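Local coordinates for protein deseasin MCP-01 (Pseudoalteromonas sp., PDB 3VV3) that degrades collagen as a serine protease of the subtilisin family, probably through a Ser-His-Asp catalytic triad, at residues A281-V286 with L293-L298; S235-W240 with P250-L255. All blocks are in the same frame, centred on the assembly; numbering follows the deposited sequence.

Interaction 1. Residues A281-V286 with L293-L298; sequences ALVLSV and LELKEL
Val283 and Leu295 make the closest apolar contact between 281-286 and 293-298, on helices 269-284 and 292-301, with Val283 CG1 lying 3.6 Å from Leu295 CD1. The two side chains slide past each other in opposite directions, and Leu295 CD1 also lies against Val283 CB. Leu295 reaches the valine because its CG stands anti to the backbone N (chi1 -180°), which carries both methyls out to the facing helix. Its other branch, CD2, meets Leu284 CD1 at 3.9 Å, and here the side chains cross at about a right angle. The forked end of a leucine suits this place, one methyl for each neighbour. Val283 is forked too: its CG2 turns to Leu298 CD2, a looser contact of 4.1 Å. Cut back to alanine, position 295 is likely to leave a gap between the helices, with Val283 CG1 and Leu284 CD1 deprived of this neighbour.

Between the two segments the contact is wholly apolar. Within the first, the carbonyl of Leu282 is gripped twice, by Ser285 N and by Ser285 OG at 2.6 Å, the hydroxyl lying in the carbonyl plane on a lone pair; Ser285 OG also bonds Ser38 OG.

Leu295 also rests on Leu195 and Leu284 on Val168, while Ala324 of helix 321-327 touches Val283 and Leu298. This is helix-helix packing over one face of the parallel sheet in the alpha/beta subtilisin fold.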
# COMPACT_ATOMS: atom_id res chain seq x y z
N ALA A 281 -24.06 4.40 -0.93
CA ALA A 281 -24.61 5.57 -0.24
C ALA A 281 -25.43 6.44 -1.19
O ALA A 281 -26.49 6.96 -0.80
CB ALA A 281 -23.50 6.38 0.40
N LEU A 282 -24.96 6.61 -2.42
CA LEU A 282 -25.70 7.40 -3.40
C LEU A 282 -27.06 6.77 -3.73
O LEU A 282 -28.08 7.47 -3.81
CB LEU A 282 -24.88 7.62 -4.69
CG LEU A 282 -25.40 8.74 -5.60
CD1 LEU A 282 -25.45 10.05 -4.83
CD2 LEU A 282 -24.52 8.89 -6.83
N VAL A 283 -27.07 5.45 -3.89
CA VAL A 283 -28.31 4.72 -4.11
C VAL A 283 -29.29 4.95 -2.96
O VAL A 283 -30.48 5.17 -3.17
CB VAL A 283 -28.06 3.20 -4.28
CG1 VAL A 283 -29.36 2.42 -4.21
CG2 VAL A 283 -27.32 2.91 -5.60
N LEU A 284 -28.78 4.91 -1.73
CA LEU A 284 -29.64 5.06 -0.56
C LEU A 284 -30.15 6.50 -0.40
O LEU A 284 -31.04 6.77 0.41
CB LEU A 284 -28.91 4.62 0.71
CG LEU A 284 -28.68 3.11 0.84
CD1 LEU A 284 -27.70 2.82 1.99
CD2 LEU A 284 -30.00 2.40 1.07
N SER A 285 -29.59 7.43 -1.18
CA SER A 285 -30.12 8.79 -1.18
C SER A 285 -31.33 8.88 -2.11
O SER A 285 -32.09 9.85 -2.07
CB SER A 285 -29.05 9.82 -1.58
OG SER A 285 -28.83 9.81 -2.99
N VAL A 286 -31.49 7.86 -2.95
CA VAL A 286 -32.59 7.80 -3.92
C VAL A 286 -33.69 6.82 -3.48
O VAL A 286 -34.89 7.08 -3.66
CB VAL A 286 -32.06 7.42 -5.33
CG1 VAL A 286 -33.20 7.12 -6.29
CG2 VAL A 286 -31.16 8.54 -5.89
N LEU A 293 -29.62 -6.86 1.03
CA LEU A 293 -29.41 -7.79 -0.06
C LEU A 293 -29.87 -7.21 -1.40
O LEU A 293 -29.23 -7.43 -2.43
CB LEU A 293 -30.14 -9.11 0.22
CG LEU A 293 -30.03 -10.17 -0.87
CD1 LEU A 293 -28.57 -10.54 -1.13
CD2 LEU A 293 -30.85 -11.41 -0.51
N GLU A 294 -30.97 -6.47 -1.40
CA GLU A 294 -31.43 -5.82 -2.63
C GLU A 294 -30.42 -4.79 -3.11
O GLU A 294 -30.14 -4.69 -4.30
CB GLU A 294 -32.80 -5.17 -2.43
CG GLU A 294 -33.95 -6.15 -2.41
CD GLU A 294 -35.27 -5.51 -2.01
OE1 GLU A 294 -35.26 -4.43 -1.38
OE2 GLU A 294 -36.32 -6.11 -2.31
N LEU A 295 -29.89 -4.02 -2.16
CA LEU A 295 -28.86 -3.03 -2.44
C LEU A 295 -27.63 -3.69 -3.06
O LEU A 295 -27.10 -3.24 -4.08
CB LEU A 295 -28.47 -2.30 -1.16
CG LEU A 295 -27.40 -1.22 -1.28
CD1 LEU A 295 -27.80 -0.19 -2.33
CD2 LEU A 295 -27.16 -0.53 0.07
N LYS A 296 -27.16 -4.76 -2.43
CA LYS A 296 -25.99 -5.48 -2.90
C LYS A 296 -26.21 -5.99 -4.31
O LYS A 296 -25.37 -5.78 -5.19
CB LYS A 296 -25.66 -6.64 -1.96
CG LYS A 296 -24.58 -7.58 -2.52
CD LYS A 296 -24.21 -8.66 -1.50
CE LYS A 296 -23.39 -9.78 -2.14
NZ LYS A 296 -23.09 -10.84 -1.14
N GLU A 297 -27.34 -6.65 -4.53
CA GLU A 297 -27.61 -7.27 -5.83
C GLU A 297 -27.82 -6.21 -6.90
O GLU A 297 -27.46 -6.41 -8.06
CB GLU A 297 -28.81 -8.22 -5.74
CG GLU A 297 -28.52 -9.46 -4.89
CD GLU A 297 -29.56 -10.56 -5.05
OE1 GLU A 297 -30.73 -10.25 -5.36
OE2 GLU A 297 -29.19 -11.74 -4.86
N LEU A 298 -28.37 -5.06 -6.50
CA LEU A 298 -28.57 -3.97 -7.44
C LEU A 298 -27.23 -3.41 -7.93
O LEU A 298 -27.05 -3.14 -9.11
CB LEU A 298 -29.40 -2.86 -6.79
CG LEU A 298 -29.68 -1.63 -7.66
CD1 LEU A 298 -31.11 -1.16 -7.44
CD2 LEU A 298 -28.70 -0.53 -7.34

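Interaction 2. Residues S235-W240 with P250-L255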
# COMPACT_ATOMS: atom_id res chain seq x y z
N SER A 235 -7.49 -4.82 -12.87
CA SER A 235 -6.18 -4.29 -12.51
C SER A 235 -5.22 -5.45 -12.37
O SER A 235 -5.58 -6.47 -11.82
CB SER A 235 -6.27 -3.52 -11.19
OG SER A 235 -7.22 -2.48 -11.30
N SER A 236 -3.99 -5.30 -12.85
CA SER A 236 -3.06 -6.43 -12.83
C SER A 236 -2.82 -6.99 -11.43
O SER A 236 -2.59 -8.19 -11.28
CB SER A 236 -1.74 -6.09 -13.51
OG SER A 236 -1.23 -4.85 -13.05
N PHE A 237 -2.87 -6.13 -10.41
CA PHE A 237 -2.67 -6.54 -9.02
C PHE A 237 -3.89 -7.18 -8.37
O PHE A 237 -3.76 -7.79 -7.31
CB PHE A 237 -2.21 -5.35 -8.16
CG PHE A 237 -3.14 -4.17 -8.22
CD1 PHE A 237 -4.33 -4.18 -7.50
CD2 PHE A 237 -2.83 -3.05 -8.99
CE1 PHE A 237 -5.20 -3.10 -7.55
CE2 PHE A 237 -3.70 -1.95 -9.04
CZ PHE A 237 -4.89 -1.98 -8.32
N SER A 238 -5.06 -7.06 -8.97
CA SER A 238 -6.29 -7.43 -8.27
C SER A 238 -6.45 -8.92 -8.03
O SER A 238 -6.23 -9.73 -8.91
CB SER A 238 -7.53 -6.91 -9.01
OG SER A 238 -8.71 -7.09 -8.21
N GLN A 239 -6.89 -9.28 -6.83
CA GLN A 239 -7.36 -10.63 -6.58
C GLN A 239 -8.76 -10.76 -7.19
O GLN A 239 -9.39 -9.75 -7.55
CB GLN A 239 -7.33 -10.95 -5.08
CG GLN A 239 -5.90 -11.27 -4.60
CD GLN A 239 -5.71 -11.24 -3.10
OE1 GLN A 239 -6.32 -12.02 -2.35
NE2 GLN A 239 -4.85 -10.36 -2.64
N TRP A 240 -9.23 -11.99 -7.35
CA TRP A 240 -10.55 -12.23 -7.95
C TRP A 240 -11.11 -13.49 -7.30
O TRP A 240 -10.49 -14.06 -6.41
CB TRP A 240 -10.44 -12.40 -9.47
CG TRP A 240 -9.66 -13.62 -9.88
CD1 TRP A 240 -10.15 -14.88 -10.10
CD2 TRP A 240 -8.24 -13.70 -10.07
NE1 TRP A 240 -9.12 -15.74 -10.43
CE2 TRP A 240 -7.94 -15.04 -10.42
CE3 TRP A 240 -7.20 -12.78 -9.99
CZ2 TRP A 240 -6.64 -15.47 -10.69
CZ3 TRP A 240 -5.90 -13.21 -10.26
CH2 TRP A 240 -5.64 -14.54 -10.60
N PRO A 250 -13.27 0.92 -10.17
CA PRO A 250 -11.96 1.55 -10.40
C PRO A 250 -11.06 1.58 -9.16
O PRO A 250 -11.44 2.12 -8.10
CB PRO A 250 -12.33 2.97 -10.84
CG PRO A 250 -13.66 2.82 -11.48
CD PRO A 250 -14.37 1.79 -10.62
N GLY A 251 -9.85 1.04 -9.30
CA GLY A 251 -8.89 1.06 -8.20
C GLY A 251 -7.45 1.33 -8.63
O GLY A 251 -6.57 1.41 -7.78
N SER A 252 -7.22 1.46 -9.94
CA SER A 252 -5.88 1.74 -10.46
C SER A 252 -5.67 3.24 -10.66
O SER A 252 -6.35 3.86 -11.48
CB SER A 252 -5.65 1.03 -11.80
OG SER A 252 -5.65 -0.38 -11.65
N GLY A 253 -4.72 3.81 -9.92
CA GLY A 253 -4.37 5.21 -10.08
C GLY A 253 -5.50 6.15 -9.69
O GLY A 253 -5.99 6.94 -10.50
N ILE A 254 -5.93 6.05 -8.43
CA ILE A 254 -7.04 6.86 -7.93
C ILE A 254 -6.53 8.05 -7.10
O ILE A 254 -5.89 7.87 -6.06
CB ILE A 254 -8.02 6.01 -7.09
CG1 ILE A 254 -8.51 4.78 -7.88
CG2 ILE A 254 -9.19 6.88 -6.59
CD1 ILE A 254 -9.17 5.10 -9.21
N LEU A 255 -6.82 9.25 -7.58
CA LEU A 255 -6.48 10.47 -6.86
C LEU A 255 -7.54 10.75 -5.81
O LEU A 255 -8.73 10.69 -6.09
CB LEU A 255 -6.40 11.65 -7.83
CG LEU A 255 -6.11 13.02 -7.21
CD1 LEU A 255 -4.69 13.08 -6.67
CD2 LEU A 255 -6.35 14.12 -8.23
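Ser235 OG is held by two other serine hydroxyls: it lies 2.6 Å from Ser252 OG, a short hydrogen bond in which either oxygen could be the donor, and it also bonds Ser227 OG on strand 222-228. Serine suits both positions, since a small hydroxyl can give and accept in a buried place where the backbones come close. Ser252 OG stands anti to its own carbonyl carbon (chi1 -66°), a torsion that turns the hydroxyl to Ser235, and the same oxygen lies 3.2 Å from Ser235 CB.

Phe237 lies beside this pair. One face of its ring takes Ser235 CB, 3.5 Å above the plane and offset toward the rim. At the edge, near the ring plane, Gly251 O comes to 3.8 Å from Phe237 CZ, while Ser252 OG approaches CE2 obliquely at 3.6 Å. The ring is brought back over Ser235 by a type I beta turn from Ser235 to Ser238, closed by Ser238 N to Ser235 O at 3.0 Å. Gly142 of the second subunit packs on Phe237, and Asp141 of that subunit on Ser252.

The arrangement is a type I beta turn in the loop after strand 222-228, held by a serine-serine hydrogen bond to the chain leaving strand 247-250, an outermost strand of the parallel sheet of the subtilisin fold.

Along the chain interaction 2 closes before interaction 1 opens, and their centres lie 23 Å apart, with nearest atoms about 13 Å apart, and they do not meet. Helix 269-284 joins the two regions: 281-286 lies at its later part, while of its earlier residues Met271 touches Ile254, and His275 touches both Ile254 and Pro250 of 250-255. The parallel sheet is shared as well. Interaction 1 rests on its strands 166-171 and 195-199, whereas interaction 2 belongs to the connections around strands 222-228 and 247-250. The two contacts thus lie along different parts of one helix, which also carries Ser270, probably the catalytic serine, near its start.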